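Local atomic coordinates of flagellar motor switch protein FliG (Aquifex aeolicus, PDB entry 3HJL), a protein that probably forms part of the rotor-mounted switch complex (C ring) of the bacterial flagellar motor, which sets the direction of flagellar rotation. Residues 240-251 / 270-281; 262-270 / 304-312. All blocks are in the same frame, centred on the assembly; numbering follows the deposited sequence.

Contact 1 of 2, residues 240-251 / 270-281; sequences FEDIRKLSDRDI and APEDIKQKFLSN
R244 and I274 bring their CA atoms to 6.4 Å, and I251 and F278 come almost as close, so helix 272-279 is lined by a 3-10 turn (241-244) near its start and by the first turn of helix 248-255 near its end. Between these two supports, K277 reaches under the connecting loop. Its CG lies anti to the backbone N (chi1 -169°), and the final bend in the chain carries K277 NZ to L246 O, a weak hydrogen bond of 3.0 Å. The R244 side chain leaves the 3-10 turn extended from CG to NE and crosses D273 at about a right angle. R244 NE meets D273 OD2 at 2.7 Å in a salt bridge whose hydrogen bond is bent and weak, with the guanidinium and carboxylate planes only 23° apart. I274 CD1 sits over the centre of one guanidinium face, while E241 OE1, at the edge and in its plane, makes weak salt-bridge bonds to NH1 and NH2. Deeper in, I243 CD1 approaches the edge of the F278 ring, 3.8 Å from CE2; I251 CG2 packs near CD1 of the same ring. F240 CE2 touches A270 CB, and the F240 ring continues onto helix 302-320. At the far end N281 ND2 donates to D248 OD2 on its anti side (3.0 Å), the two flat groups being turned 64° apart. The contact illustrates how a short helix is fixed in an all-helical domain: an apolar seam bordered by polar pairs at an exposed margin, where D273 and, more weakly, E241 probably balance the charge of R244.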
loop_
_atom_site.group_PDB
_atom_site.type_symbol
_atom_site.label_atom_id
_atom_site.label_comp_id
_atom_site.label_asym_id
_atom_site.label_seq_id
_atom_site.Cartn_x
_atom_site.Cartn_y
_atom_site.Cartn_z
ATOM N N PHE A 240 27.103 -20.159 -9.449
ATOM C CA PHE A 240 27.552 -21.303 -10.244
ATOM C C PHE A 240 28.705 -20.922 -11.192
ATOM O O PHE A 240 29.602 -21.724 -11.444
ATOM C CB PHE A 240 26.383 -21.895 -11.035
ATOM C CG PHE A 240 26.678 -23.252 -11.627
ATOM C CD1 PHE A 240 26.566 -24.397 -10.855
ATOM C CD2 PHE A 240 27.058 -23.381 -12.957
ATOM C CE1 PHE A 240 26.836 -25.647 -11.392
ATOM C CE2 PHE A 240 27.322 -24.630 -13.501
ATOM C CZ PHE A 240 27.215 -25.758 -12.716
ATOM N N GLU A 241 28.698 -19.683 -11.672
ATOM C CA GLU A 241 29.757 -19.176 -12.535
ATOM C C GLU A 241 31.117 -19.117 -11.807
ATOM O O GLU A 241 32.158 -19.298 -12.440
ATOM C CB GLU A 241 29.382 -17.788 -13.072
ATOM C CG GLU A 241 28.113 -17.747 -13.964
ATOM C CD GLU A 241 28.316 -18.347 -15.354
ATOM O OE1 GLU A 241 28.776 -17.617 -16.261
ATOM O OE2 GLU A 241 27.934 -19.521 -15.558
ATOM N N ASP A 242 31.099 -18.955 -10.474
ATOM C CA ASP A 242 32.342 -18.891 -9.665
ATOM C C ASP A 242 33.082 -20.232 -9.547
ATOM O O ASP A 242 34.160 -20.293 -8.960
ATOM C CB ASP A 242 32.066 -18.348 -8.248
ATOM C CG ASP A 242 31.509 -16.938 -8.254
ATOM O OD1 ASP A 242 32.008 -16.090 -9.039
ATOM O OD2 ASP A 242 30.605 -16.662 -7.425
ATOM N N ILE A 243 32.504 -21.306 -10.080
ATOM C CA ILE A 243 33.203 -22.592 -10.183
ATOM C C ILE A 243 34.539 -22.452 -10.974
ATOM O O ILE A 243 35.499 -23.180 -10.709
ATOM C CB ILE A 243 32.274 -23.684 -10.795
ATOM C CG1 ILE A 243 31.168 -24.049 -9.789
ATOM C CG2 ILE A 243 33.066 -24.936 -11.151
ATOM C CD1 ILE A 243 30.117 -25.039 -10.316
ATOM N N ARG A 244 34.592 -21.488 -11.900
ATOM C CA ARG A 244 35.827 -21.119 -12.618
ATOM C C ARG A 244 37.002 -20.750 -11.694
ATOM O O ARG A 244 38.161 -21.013 -12.030
ATOM C CB ARG A 244 35.570 -19.910 -13.524
ATOM C CG ARG A 244 34.663 -20.145 -14.711
ATOM C CD ARG A 244 34.776 -18.974 -15.657
ATOM N NE ARG A 244 33.800 -19.009 -16.742
ATOM C CZ ARG A 244 32.522 -18.653 -16.638
ATOM N NH1 ARG A 244 32.022 -18.170 -15.503
ATOM N NH2 ARG A 244 31.741 -18.736 -17.710
ATOM N N LYS A 245 36.702 -20.080 -10.578
ATOM C CA LYS A 245 37.730 -19.650 -9.610
ATOM C C LYS A 245 38.391 -20.820 -8.861
ATOM O O LYS A 245 39.539 -20.707 -8.422
ATOM C CB LYS A 245 37.130 -18.693 -8.568
ATOM C CG LYS A 245 36.549 -17.391 -9.118
ATOM C CD LYS A 245 35.916 -16.577 -7.995
ATOM C CE LYS A 245 35.296 -15.288 -8.507
ATOM N NZ LYS A 245 34.625 -14.513 -7.418
ATOM N N LEU A 246 37.661 -21.928 -8.707
ATOM C CA LEU A 246 38.147 -23.089 -7.958
ATOM C C LEU A 246 39.297 -23.813 -8.672
ATOM O O LEU A 246 39.436 -23.721 -9.892
ATOM C CB LEU A 246 36.994 -24.074 -7.696
ATOM C CG LEU A 246 35.794 -23.545 -6.901
ATOM C CD1 LEU A 246 34.751 -24.620 -6.740
ATOM C CD2 LEU A 246 36.219 -22.995 -5.535
ATOM N N SER A 247 40.125 -24.510 -7.890
ATOM C CA SER A 247 41.242 -25.292 -8.427
ATOM C C SER A 247 40.748 -26.644 -8.917
ATOM O O SER A 247 39.590 -27.008 -8.695
ATOM C CB SER A 247 42.296 -25.522 -7.347
ATOM O OG SER A 247 42.715 -24.297 -6.782
ATOM N N ASP A 248 41.633 -27.381 -9.588
ATOM C CA ASP A 248 41.352 -28.762 -9.982
ATOM C C ASP A 248 41.199 -29.643 -8.741
ATOM O O ASP A 248 40.363 -30.541 -8.721
ATOM C CB ASP A 248 42.456 -29.306 -10.893
ATOM C CG ASP A 248 42.412 -28.706 -12.288
ATOM O OD1 ASP A 248 43.450 -28.195 -12.751
ATOM O OD2 ASP A 248 41.339 -28.733 -12.921
ATOM N N ARG A 249 41.995 -29.359 -7.711
ATOM C CA ARG A 249 41.905 -30.034 -6.405
ATOM C C ARG A 249 40.502 -29.923 -5.799
ATOM O O ARG A 249 39.970 -30.896 -5.265
ATOM C CB ARG A 249 42.908 -29.408 -5.423
ATOM C CG ARG A 249 44.375 -29.695 -5.723
ATOM C CD ARG A 249 44.761 -31.119 -5.345
ATOM N NE ARG A 249 46.213 -31.309 -5.332
ATOM C CZ ARG A 249 47.042 -30.878 -4.374
ATOM N NH1 ARG A 249 46.597 -30.176 -3.324
ATOM N NH2 ARG A 249 48.349 -31.126 -4.479
ATOM N N ASP A 250 39.930 -28.722 -5.874
ATOM C CA ASP A 250 38.590 -28.436 -5.332
ATOM C C ASP A 250 37.505 -29.235 -6.052
ATOM O O ASP A 250 36.582 -29.752 -5.422
ATOM C CB ASP A 250 38.258 -26.945 -5.470
ATOM C CG ASP A 250 39.176 -26.049 -4.654
ATOM O OD1 ASP A 250 40.268 -26.495 -4.244
ATOM O OD2 ASP A 250 38.795 -24.882 -4.438
ATOM N N ILE A 251 37.636 -29.319 -7.375
ATOM C CA ILE A 251 36.702 -30.051 -8.233
ATOM C C ILE A 251 36.702 -31.547 -7.913
ATOM O O ILE A 251 35.644 -32.168 -7.893
ATOM C CB ILE A 251 37.041 -29.833 -9.730
ATOM C CG1 ILE A 251 36.868 -28.359 -10.109
ATOM C CG2 ILE A 251 36.145 -30.695 -10.634
ATOM C CD1 ILE A 251 37.882 -27.903 -11.087
ATOM N N ALA A 270 25.234 -24.894 -18.453
ATOM C CA ALA A 270 26.520 -24.345 -18.007
ATOM C C ALA A 270 27.397 -23.993 -19.212
ATOM O O ALA A 270 27.273 -24.633 -20.268
ATOM C CB ALA A 270 27.242 -25.346 -17.120
ATOM N N PRO A 271 28.277 -22.966 -19.071
ATOM C CA PRO A 271 29.235 -22.654 -20.136
ATOM C C PRO A 271 30.217 -23.794 -20.385
ATOM O O PRO A 271 30.457 -24.608 -19.491
ATOM C CB PRO A 271 29.975 -21.425 -19.597
ATOM C CG PRO A 271 29.080 -20.850 -18.581
ATOM C CD PRO A 271 28.379 -21.996 -17.963
ATOM N N GLU A 272 30.797 -23.824 -21.579
ATOM C CA GLU A 272 31.654 -24.933 -22.005
ATOM C C GLU A 272 32.906 -25.102 -21.142
ATOM O O GLU A 272 33.334 -26.233 -20.883
ATOM C CB GLU A 272 32.050 -24.771 -23.486
ATOM C CG GLU A 272 32.692 -26.011 -24.126
ATOM C CD GLU A 272 31.801 -27.250 -24.058
ATOM O OE1 GLU A 272 32.332 -28.350 -23.779
ATOM O OE2 GLU A 272 30.568 -27.117 -24.241
ATOM N N ASP A 273 33.490 -23.986 -20.706
ATOM C CA ASP A 273 34.694 -24.031 -19.867
ATOM C C ASP A 273 34.440 -24.611 -18.462
ATOM O O ASP A 273 35.330 -25.230 -17.882
ATOM C CB ASP A 273 35.369 -22.658 -19.788
ATOM C CG ASP A 273 34.530 -21.624 -19.067
ATOM O OD1 ASP A 273 33.410 -21.320 -19.530
ATOM O OD2 ASP A 273 35.030 -21.074 -18.071
ATOM N N ILE A 274 33.229 -24.424 -17.938
ATOM C CA ILE A 274 32.834 -25.009 -16.648
ATOM C C ILE A 274 32.514 -26.507 -16.827
ATOM O O ILE A 274 32.792 -27.312 -15.934
ATOM C CB ILE A 274 31.641 -24.228 -15.996
ATOM C CG1 ILE A 274 32.069 -22.788 -15.662
ATOM C CG2 ILE A 274 31.150 -24.919 -14.728
ATOM C CD1 ILE A 274 30.939 -21.913 -15.130
ATOM N N LYS A 275 31.937 -26.875 -17.976
ATOM C CA LYS A 275 31.759 -28.288 -18.318
ATOM C C LYS A 275 33.116 -28.985 -18.310
ATOM O O LYS A 275 33.300 -29.986 -17.613
ATOM C CB LYS A 275 31.126 -28.477 -19.704
ATOM C CG LYS A 275 29.645 -28.222 -19.807
ATOM C CD LYS A 275 29.192 -28.449 -21.252
ATOM C CE LYS A 275 27.680 -28.448 -21.392
ATOM N NZ LYS A 275 27.221 -28.698 -22.792
ATOM N N GLN A 276 34.062 -28.440 -19.076
ATOM C CA GLN A 276 35.418 -29.007 -19.168
ATOM C C GLN A 276 36.172 -28.995 -17.838
ATOM O O GLN A 276 37.041 -29.838 -17.615
ATOM C CB GLN A 276 36.256 -28.291 -20.245
ATOM C CG GLN A 276 35.758 -28.467 -21.685
ATOM C CD GLN A 276 35.662 -29.927 -22.124
ATOM O OE1 GLN A 276 36.404 -30.795 -21.644
ATOM N NE2 GLN A 276 34.737 -30.202 -23.043
ATOM N N LYS A 277 35.840 -28.051 -16.964
ATOM C CA LYS A 277 36.442 -27.981 -15.634
ATOM C C LYS A 277 36.122 -29.231 -14.804
ATOM O O LYS A 277 36.993 -29.752 -14.104
ATOM C CB LYS A 277 35.963 -26.723 -14.911
ATOM C CG LYS A 277 36.709 -26.430 -13.646
ATOM C CD LYS A 277 36.882 -24.936 -13.412
ATOM C CE LYS A 277 37.845 -24.661 -12.272
ATOM N NZ LYS A 277 39.230 -25.158 -12.537
ATOM N N PHE A 278 34.879 -29.707 -14.901
ATOM C CA PHE A 278 34.460 -30.943 -14.229
ATOM C C PHE A 278 34.932 -32.192 -14.981
ATOM O O PHE A 278 35.530 -33.083 -14.381
ATOM C CB PHE A 278 32.937 -30.985 -14.038
ATOM C CG PHE A 278 32.450 -30.178 -12.863
ATOM C CD1 PHE A 278 32.597 -30.663 -11.568
ATOM C CD2 PHE A 278 31.807 -28.954 -13.049
ATOM C CE1 PHE A 278 32.139 -29.936 -10.480
ATOM C CE2 PHE A 278 31.336 -28.219 -11.956
ATOM C CZ PHE A 278 31.498 -28.710 -10.678
ATOM N N LEU A 279 34.680 -32.229 -16.291
ATOM C CA LEU A 279 35.059 -33.365 -17.152
ATOM C C LEU A 279 36.557 -33.703 -17.152
ATOM O O LEU A 279 36.923 -34.878 -17.205
ATOM C CB LEU A 279 34.601 -33.123 -18.597
ATOM C CG LEU A 279 33.093 -33.121 -18.849
ATOM C CD1 LEU A 279 32.800 -32.543 -20.222
ATOM C CD2 LEU A 279 32.493 -34.529 -18.699
ATOM N N SER A 280 37.412 -32.685 -17.082
ATOM C CA SER A 280 38.867 -32.893 -17.076
ATOM C C SER A 280 39.400 -33.479 -15.768
ATOM O O SER A 280 40.550 -33.907 -15.721
ATOM C CB SER A 280 39.597 -31.581 -17.354
ATOM O OG SER A 280 39.387 -30.662 -16.301
ATOM N N ASN A 281 38.590 -33.447 -14.709
ATOM C CA ASN A 281 38.960 -34.006 -13.406
ATOM C C ASN A 281 38.360 -35.393 -13.123
ATOM O O ASN A 281 38.617 -35.976 -12.067
ATOM C CB ASN A 281 38.602 -33.007 -12.300
ATOM C CG ASN A 281 39.571 -31.827 -12.249
ATOM O OD1 ASN A 281 40.779 -32.013 -12.132
ATOM N ND2 ASN A 281 39.040 -30.612 -12.333
#

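Contact 2 of 2, residues 262-270 / 304-312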
loop_
_atom_site.group_PDB
_atom_site.type_symbol
_atom_site.label_atom_id
_atom_site.label_comp_id
_atom_site.label_asym_id
_atom_site.label_seq_id
_atom_site.Cartn_x
_atom_site.Cartn_y
_atom_site.Cartn_z
ATOM N N THR A 262 22.501 -35.005 -10.807
ATOM C CA THR A 262 22.428 -33.579 -10.441
ATOM C C THR A 262 23.475 -32.760 -11.191
ATOM O O THR A 262 23.154 -31.711 -11.754
ATOM C CB THR A 262 22.625 -33.367 -8.921
ATOM O OG1 THR A 262 21.650 -34.130 -8.200
ATOM C CG2 THR A 262 22.490 -31.889 -8.553
ATOM N N LEU A 263 24.714 -33.257 -11.224
ATOM C CA LEU A 263 25.807 -32.572 -11.936
ATOM C C LEU A 263 25.573 -32.526 -13.455
ATOM O O LEU A 263 25.857 -31.524 -14.089
ATOM C CB LEU A 263 27.157 -33.243 -11.636
ATOM C CG LEU A 263 28.402 -32.506 -12.149
ATOM C CD1 LEU A 263 28.530 -31.155 -11.462
ATOM C CD2 LEU A 263 29.670 -33.329 -11.964
ATOM N N MET A 264 25.122 -33.635 -14.032
ATOM C CA MET A 264 24.795 -33.687 -15.462
ATOM C C MET A 264 23.776 -32.628 -15.844
ATOM O O MET A 264 23.985 -31.879 -16.800
ATOM C CB MET A 264 24.223 -35.057 -15.848
ATOM C CG MET A 264 25.273 -36.110 -16.151
ATOM S SD MET A 264 24.652 -37.710 -16.696
ATOM C CE MET A 264 23.164 -37.267 -17.561
ATOM N N ILE A 265 22.671 -32.597 -15.095
ATOM C CA ILE A 265 21.566 -31.660 -15.323
ATOM C C ILE A 265 22.023 -30.209 -15.166
ATOM O O ILE A 265 21.698 -29.360 -16.001
ATOM C CB ILE A 265 20.379 -31.943 -14.357
ATOM C CG1 ILE A 265 19.705 -33.285 -14.696
ATOM C CG2 ILE A 265 19.331 -30.821 -14.434
ATOM C CD1 ILE A 265 18.833 -33.236 -15.947
ATOM N N ALA A 266 22.781 -29.943 -14.097
ATOM C CA ALA A 266 23.380 -28.622 -13.840
ATOM C C ALA A 266 24.253 -28.142 -14.987
ATOM O O ALA A 266 24.253 -26.950 -15.316
ATOM C CB ALA A 266 24.207 -28.655 -12.564
ATOM N N LEU A 267 25.020 -29.066 -15.565
ATOM C CA LEU A 267 25.936 -28.737 -16.653
ATOM C C LEU A 267 25.273 -28.532 -18.017
ATOM O O LEU A 267 25.904 -27.993 -18.910
ATOM C CB LEU A 267 27.076 -29.756 -16.736
ATOM C CG LEU A 267 28.099 -29.734 -15.583
ATOM C CD1 LEU A 267 29.111 -30.812 -15.779
ATOM C CD2 LEU A 267 28.808 -28.391 -15.455
ATOM N N LEU A 268 24.007 -28.927 -18.172
ATOM C CA LEU A 268 23.268 -28.679 -19.427
ATOM C C LEU A 268 23.155 -27.188 -19.729
ATOM O O LEU A 268 23.320 -26.773 -20.875
ATOM C CB LEU A 268 21.855 -29.281 -19.385
ATOM C CG LEU A 268 21.696 -30.794 -19.456
ATOM C CD1 LEU A 268 20.223 -31.153 -19.296
ATOM C CD2 LEU A 268 22.236 -31.332 -20.778
ATOM N N GLY A 269 22.880 -26.393 -18.692
ATOM C CA GLY A 269 22.814 -24.930 -18.814
ATOM C C GLY A 269 24.082 -24.213 -18.365
ATOM O O GLY A 269 24.015 -23.042 -17.969
ATOM N N ALA A 270 25.234 -24.894 -18.453
ATOM C CA ALA A 270 26.520 -24.345 -18.007
ATOM C C ALA A 270 27.397 -23.993 -19.212
ATOM O O ALA A 270 27.273 -24.633 -20.268
ATOM C CB ALA A 270 27.242 -25.346 -17.120
ATOM N N GLU A 304 14.632 -26.930 -13.726
ATOM C CA GLU A 304 15.359 -28.091 -13.194
ATOM C C GLU A 304 16.872 -27.949 -13.327
ATOM O O GLU A 304 17.605 -28.403 -12.452
ATOM C CB GLU A 304 14.888 -29.381 -13.876
ATOM C CG GLU A 304 13.436 -29.738 -13.590
ATOM C CD GLU A 304 13.188 -30.059 -12.122
ATOM O OE1 GLU A 304 13.881 -30.951 -11.582
ATOM O OE2 GLU A 304 12.301 -29.421 -11.514
ATOM N N ILE A 305 17.334 -27.369 -14.436
ATOM C CA ILE A 305 18.765 -27.050 -14.623
ATOM C C ILE A 305 19.215 -26.053 -13.544
ATOM O O ILE A 305 20.283 -26.208 -12.951
ATOM C CB ILE A 305 19.051 -26.420 -16.020
ATOM C CG1 ILE A 305 18.780 -27.426 -17.146
ATOM C CG2 ILE A 305 20.503 -25.951 -16.109
ATOM C CD1 ILE A 305 18.816 -26.807 -18.527
ATOM N N GLU A 306 18.387 -25.033 -13.309
ATOM C CA GLU A 306 18.601 -24.060 -12.235
ATOM C C GLU A 306 18.670 -24.716 -10.847
ATOM O O GLU A 306 19.574 -24.409 -10.065
ATOM C CB GLU A 306 17.495 -22.998 -12.260
ATOM C CG GLU A 306 17.624 -22.018 -13.428
ATOM C CD GLU A 306 16.398 -21.118 -13.641
ATOM O OE1 GLU A 306 16.518 -20.183 -14.463
ATOM O OE2 GLU A 306 15.328 -21.335 -13.012
ATOM N N LYS A 307 17.725 -25.619 -10.559
ATOM C CA LYS A 307 17.679 -26.351 -9.275
ATOM C C LYS A 307 18.948 -27.180 -9.022
ATOM O O LYS A 307 19.482 -27.185 -7.917
ATOM C CB LYS A 307 16.444 -27.263 -9.218
ATOM C CG LYS A 307 16.271 -28.041 -7.893
ATOM C CD LYS A 307 15.042 -28.951 -7.916
ATOM C CE LYS A 307 15.036 -29.908 -6.718
ATOM N NZ LYS A 307 13.932 -30.914 -6.775
ATOM N N ALA A 308 19.386 -27.921 -10.035
ATOM C CA ALA A 308 20.606 -28.718 -9.940
ATOM C C ALA A 308 21.843 -27.818 -9.768
ATOM O O ALA A 308 22.752 -28.156 -9.009
ATOM C CB ALA A 308 20.750 -29.606 -11.163
ATOM N N GLN A 309 21.869 -26.677 -10.462
ATOM C CA GLN A 309 22.959 -25.703 -10.301
ATOM C C GLN A 309 23.085 -25.155 -8.874
ATOM O O GLN A 309 24.194 -25.112 -8.331
ATOM C CB GLN A 309 22.839 -24.552 -11.307
ATOM C CG GLN A 309 23.363 -24.922 -12.691
ATOM C CD GLN A 309 23.392 -23.767 -13.654
ATOM O OE1 GLN A 309 23.087 -22.635 -13.297
ATOM N NE2 GLN A 309 23.786 -24.045 -14.887
ATOM N N ARG A 310 21.958 -24.776 -8.258
ATOM C CA ARG A 310 21.979 -24.315 -6.857
ATOM C C ARG A 310 22.323 -25.436 -5.874
ATOM O O ARG A 310 22.889 -25.166 -4.819
ATOM C CB ARG A 310 20.677 -23.602 -6.446
ATOM C CG ARG A 310 19.420 -24.461 -6.370
ATOM C CD ARG A 310 18.221 -23.649 -5.862
ATOM N NE ARG A 310 17.786 -22.633 -6.838
ATOM C CZ ARG A 310 16.739 -22.721 -7.676
ATOM N NH1 ARG A 310 15.917 -23.779 -7.688
ATOM N NH2 ARG A 310 16.488 -21.708 -8.508
ATOM N N GLN A 311 21.971 -26.682 -6.219
ATOM C CA GLN A 311 22.330 -27.851 -5.399
ATOM C C GLN A 311 23.846 -28.072 -5.375
ATOM O O GLN A 311 24.419 -28.362 -4.327
ATOM C CB GLN A 311 21.606 -29.118 -5.881
ATOM C CG GLN A 311 20.161 -29.230 -5.385
ATOM C CD GLN A 311 19.427 -30.463 -5.914
ATOM O OE1 GLN A 311 19.906 -31.163 -6.812
ATOM N NE2 GLN A 311 18.252 -30.726 -5.355
ATOM N N VAL A 312 24.484 -27.931 -6.533
ATOM C CA VAL A 312 25.945 -28.001 -6.631
ATOM C C VAL A 312 26.583 -26.862 -5.813
ATOM O O VAL A 312 27.565 -27.081 -5.114
ATOM C CB VAL A 312 26.421 -27.910 -8.114
ATOM C CG1 VAL A 312 27.944 -27.836 -8.202
ATOM C CG2 VAL A 312 25.884 -29.090 -8.929
#
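Q309 lays its CG against A266, 3.8 Å from CB, and stretches its amide along the end of helix 260-268. The chain is extended beyond CG (chi2 -174°), which delivers Q309 NE2 to A266 O at 3.0 Å. That bond is nearly straight (168°), and it lies in the carbonyl plane as well as in the plane of the glutamine amide. The same nitrogen also gives a weak bond to G269 O, so one amide group serves two carbonyls where the helix gives out. An alanine here removes the amide, and the carbonyl oxygens of A266 and G269 would probably lose this shared donor, leaving a gap beside A266 CB. The helices cross at -118°, their axes as close as 7.4 Å, and the small side chains of A266 and A308 are consistent with this approach: A308 CB stands 3.8 Å from A266 CB and also rests against I265 CG2. I305 lays its CG2 methyl against the backbone of the last turn, 3.5 Å from G269 N, where the glycine has no side chain. I305 CD1 meanwhile touches L268 CB. At the other end V312 CG2 packs on A266 CB and approaches L263 CD1, while T262 turns its methyl CG2 toward Q311; its hydroxyl bonds D259. The crossing joins helix 260-268 to helix 302-320 within the C-terminal domain of FliG. Its chemistry is apolar packing around two alanines, with an uncharged amide donating to backbone carbonyls at a helix end beside it.

Both contacts belong to the FliG C-terminal domain, and their centres lie about 13 Å apart. Their segments alternate along the chain and share only A270, which leads from helix 260-268 toward helix 272-279. Both are partly buried, the salt-bridged edge of contact 1 being the more exposed, and they join different pairs of elements. Contact 1 adds a charged salt-bridge network and a lysine-to-carbonyl bond to its apolar seam, whereas the cross-segment hydrogen bonds of contact 2 all come from one neutral amide. F278, whose ring packs on L263 and L267, and F240, which reaches the backbone of Q309, join the buried sides of the two contacts beside helix 260-268.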